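Local coordinates for protein 2-hydroxyisobutyryl-CoA synthetase (Aquincola tertiaricarbonis, PDB 6HE0) that belongs to the ANL superfamily of AMP-binding enzymes and binds coenzyme A, at residues A[412-417]-A[449-454]. Numbering follows the deposited sequence.
Sequences ELLLRV and RAKVEL. With COA (coenzyme A), chain D.
Strands 412-417 and 451-454 run parallel, their axes 25° apart, and four backbone hydrogen bonds join them, from Lys-451 N to Leu-413 O, Leu-415 N to Lys-451 O (2.8 Å), Glu-453 N to Leu-415 O and Val-417 N to Glu-453 O. At the end near the coenzyme, Arg-449 grips the Glu-412 carboxylate end-on: NH2 meets OE1 at 2.8 Å and NH1 meets OE2 at 3.1 Å, both on the syn side, with the two planar groups turned 34° against each other. The Arg-449 chain, extended through chi1 and chi2, bends at chi3 (39°), which brings the guanidinium back alongside the coenzyme A diphosphate, where Arg-449 NE donates to coenzyme A O2A and NH2 to O1A, each at 2.8 Å. The backbone N of Arg-449 adds a bond to O4A of the other phosphate. Glu-412 is thus a second-shell residue that helps fix the rotation of the guanidinium, and a water bridging Glu-412 OE2, Leu-413 N and Arg-449 O ties this end together. On the same face as Leu-414, Lys-451 NZ bonds Glu-453 OE1, while the salt bridge from Arg-416 NE to Glu-453 OE2 is long (3.7 Å). Leu-414 lies among these charges, CD1 on Glu-453 CG and CD2 over one face of the Arg-416 guanidinium, offset toward its rim. The other face is apolar: Leu-413 CD1 meets Ala-450 CB, Leu-415 CD1 meets Val-452 CG2, and Val-417 CG2 reaches Val-452 CG1 at 3.8 Å, under helix 428-446, which packs Leu-446, Val-442 and Phe-434 on Leu-413, Leu-415 and Val-417. Strand, covering helix and parallel neighbouring strand form a beta-alpha-beta crossover in the C-terminal domain of this ANL enzyme, with the coenzyme A diphosphate bound by Arg-449 in the loop leading into the second strand.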
loop_
_atom_site.group_PDB
_atom_site.type_symbol
_atom_site.label_atom_id
_atom_site.label_comp_id
_atom_site.label_asym_id
_atom_site.label_seq_id
_atom_site.Cartn_x
_atom_site.Cartn_y
_atom_site.Cartn_z
ATOM N N GLU A 412 1.946 17.399 16.024
ATOM C CA GLU A 412 2.854 18.298 15.338
ATOM C C GLU A 412 4.152 18.262 16.105
ATOM O O GLU A 412 4.171 18.319 17.346
ATOM C CB GLU A 412 2.287 19.721 15.189
ATOM C CG GLU A 412 1.312 19.856 14.016
ATOM C CD GLU A 412 1.852 19.626 12.598
ATOM O OE1 GLU A 412 1.056 19.226 11.714
ATOM O OE2 GLU A 412 3.064 19.855 12.364
ATOM N N LEU A 413 5.221 18.073 15.368
ATOM C CA LEU A 413 6.561 18.049 15.896
ATOM C C LEU A 413 7.184 19.387 15.524
ATOM O O LEU A 413 7.382 19.646 14.342
ATOM C CB LEU A 413 7.373 16.934 15.202
ATOM C CG LEU A 413 8.502 16.236 15.984
ATOM C CD1 LEU A 413 9.436 15.510 15.047
ATOM C CD2 LEU A 413 9.271 17.178 16.893
ATOM N N LEU A 414 7.518 20.211 16.533
ATOM C CA LEU A 414 8.165 21.499 16.334
ATOM C C LEU A 414 9.628 21.441 16.781
ATOM O O LEU A 414 9.900 20.981 17.884
ATOM C CB LEU A 414 7.408 22.627 17.074
ATOM C CG LEU A 414 8.098 24.036 17.076
ATOM C CD1 LEU A 414 8.195 24.621 15.679
ATOM C CD2 LEU A 414 7.417 24.991 18.006
ATOM N N LEU A 415 10.565 21.868 15.907
ATOM C CA LEU A 415 11.995 21.967 16.232
ATOM C C LEU A 415 12.379 23.408 16.224
ATOM O O LEU A 415 12.145 24.099 15.230
ATOM C CB LEU A 415 12.932 21.231 15.260
ATOM C CG LEU A 415 12.652 19.771 14.923
ATOM C CD1 LEU A 415 13.744 19.236 14.007
ATOM C CD2 LEU A 415 12.547 18.903 16.185
ATOM N N ARG A 416 12.940 23.880 17.335
ATOM C CA ARG A 416 13.445 25.244 17.454
ATOM C C ARG A 416 14.938 25.051 17.362
ATOM O O ARG A 416 15.531 24.423 18.235
ATOM C CB ARG A 416 13.011 25.882 18.777
ATOM C CG ARG A 416 11.524 26.147 18.826
ATOM C CD ARG A 416 11.179 27.293 19.757
ATOM N NE ARG A 416 9.784 27.678 19.561
ATOM C CZ ARG A 416 8.815 27.468 20.444
ATOM N NH1 ARG A 416 9.088 26.936 21.632
ATOM N NH2 ARG A 416 7.569 27.821 20.162
ATOM N N VAL A 417 15.524 25.465 16.242
ATOM C CA VAL A 417 16.921 25.202 15.932
ATOM C C VAL A 417 17.755 26.469 15.882
ATOM O O VAL A 417 17.333 27.469 15.289
ATOM C CB VAL A 417 17.000 24.409 14.604
ATOM C CG1 VAL A 417 18.428 23.927 14.311
ATOM C CG2 VAL A 417 16.013 23.234 14.588
ATOM N N ARG A 449 6.976 14.695 8.605
ATOM C CA ARG A 449 7.199 16.124 8.425
ATOM C C ARG A 449 7.288 16.770 9.801
ATOM O O ARG A 449 6.363 16.656 10.620
ATOM C CB ARG A 449 6.028 16.724 7.610
ATOM C CG ARG A 449 6.111 18.228 7.280
ATOM C CD ARG A 449 4.766 18.816 6.809
ATOM N NE ARG A 449 3.632 18.265 7.565
ATOM C CZ ARG A 449 3.224 18.702 8.754
ATOM N NH1 ARG A 449 3.815 19.741 9.325
ATOM N NH2 ARG A 449 2.224 18.101 9.380
ATOM N N ALA A 450 8.412 17.429 10.064
ATOM C CA ALA A 450 8.576 18.199 11.295
ATOM C C ALA A 450 8.479 19.673 10.917
ATOM O O ALA A 450 8.795 20.047 9.778
ATOM C CB ALA A 450 9.933 17.921 11.913
ATOM N N LYS A 451 8.021 20.504 11.841
ATOM C CA LYS A 451 7.989 21.942 11.595
ATOM C C LYS A 451 9.306 22.494 12.183
ATOM O O LYS A 451 9.626 22.166 13.307
ATOM C CB LYS A 451 6.758 22.606 12.240
ATOM C CG LYS A 451 6.755 24.135 12.042
ATOM C CD LYS A 451 5.412 24.767 12.374
ATOM C CE LYS A 451 5.505 26.275 12.488
ATOM N NZ LYS A 451 5.053 26.762 13.826
ATOM N N VAL A 452 10.085 23.257 11.404
ATOM C CA VAL A 452 11.377 23.818 11.837
ATOM C C VAL A 452 11.346 25.365 11.869
ATOM O O VAL A 452 11.024 25.995 10.865
ATOM C CB VAL A 452 12.581 23.265 11.003
ATOM C CG1 VAL A 452 13.896 23.895 11.455
ATOM C CG2 VAL A 452 12.670 21.744 11.116
ATOM N N GLU A 453 11.675 25.951 13.027
ATOM C CA GLU A 453 11.738 27.399 13.278
ATOM C C GLU A 453 13.127 27.737 13.825
ATOM O O GLU A 453 13.692 26.966 14.609
ATOM C CB GLU A 453 10.716 27.829 14.338
ATOM C CG GLU A 453 9.248 27.697 13.947
ATOM C CD GLU A 453 8.270 28.279 14.960
ATOM O OE1 GLU A 453 7.113 28.539 14.560
ATOM O OE2 GLU A 453 8.656 28.506 16.135
ATOM N N LEU A 454 13.669 28.887 13.435
ATOM C CA LEU A 454 14.960 29.240 13.971
ATOM C C LEU A 454 14.820 30.164 15.183
ATOM O O LEU A 454 13.833 30.897 15.311
ATOM C CB LEU A 454 15.901 29.842 12.896
ATOM C CG LEU A 454 16.084 29.075 11.552
ATOM C CD1 LEU A 454 17.083 29.788 10.667
ATOM C CD2 LEU A 454 16.513 27.598 11.754
HETATM N N1A COA D . -2.317 7.906 9.148
HETATM C C2A COA D . -3.001 8.329 8.080
HETATM N N3A COA D . -2.911 9.499 7.436
HETATM C C4A COA D . -2.015 10.305 8.016
HETATM C C5A COA D . -1.239 10.014 9.126
HETATM C C6A COA D . -1.410 8.736 9.708
HETATM N N6A COA D . -0.703 8.284 10.737
HETATM N N7A COA D . -0.440 11.097 9.463
HETATM C C8A COA D . -0.764 12.009 8.580
HETATM N N9A COA D . -1.701 11.597 7.667
HETATM C C1B COA D . -2.231 12.363 6.533
HETATM C C2B COA D . -2.600 13.796 6.897
HETATM O O2B COA D . -3.846 13.829 7.582
HETATM C C3B COA D . -2.473 14.490 5.536
HETATM O O3B COA D . -3.627 14.286 4.695
HETATM P P3B COA D . -4.828 15.300 4.580
HETATM O O7A COA D . -5.402 15.166 3.256
HETATM O O8A COA D . -5.736 14.873 5.677
HETATM O O9A COA D . -4.325 16.698 4.906
HETATM C C4B COA D . -1.330 13.739 4.847
HETATM O O4B COA D . -1.248 12.454 5.512
HETATM C C5B COA D . 0.005 14.441 4.903
HETATM O O5B COA D . 0.236 14.780 6.295
HETATM P P1A COA D . 1.647 15.253 6.875
HETATM O O1A COA D . 1.579 15.584 8.316
HETATM O O2A COA D . 2.239 16.393 6.107
HETATM O O3A COA D . 2.547 13.988 6.518
HETATM P P2A COA D . 3.552 12.982 7.232
HETATM O O4A COA D . 4.860 13.645 7.276
HETATM O O5A COA D . 3.021 12.656 8.620
HETATM O O6A COA D . 3.478 11.657 6.345
HETATM C CBP COA D . 2.442 9.473 6.622
HETATM C CCP COA D . 2.218 10.959 6.331
HETATM C CDP COA D . 1.110 8.724 6.732
HETATM C CEP COA D . 3.248 8.893 5.445
HETATM C CAP COA D . 3.241 9.363 7.949
HETATM O OAP COA D . 2.611 10.000 9.057
HETATM C C9P COA D . 3.670 7.949 8.321
HETATM O O9P COA D . 4.479 7.339 7.627
HETATM N N8P COA D . 3.144 7.406 9.417
HETATM C C7P COA D . 3.466 6.032 9.769
HETATM C C6P COA D . 3.057 5.701 11.143
HETATM C C5P COA D . 1.837 4.822 11.168
HETATM O O5P COA D . 0.770 5.193 10.678
HETATM N N4P COA D . 1.988 3.665 11.809
HETATM C C3P COA D . 0.899 2.965 12.471
HETATM C C2P COA D . 0.201 1.944 11.595
HETATM S S1P COA D . -1.535 2.242 12.005
HETATM O O HOH W 1 4.821 17.713 12.546
#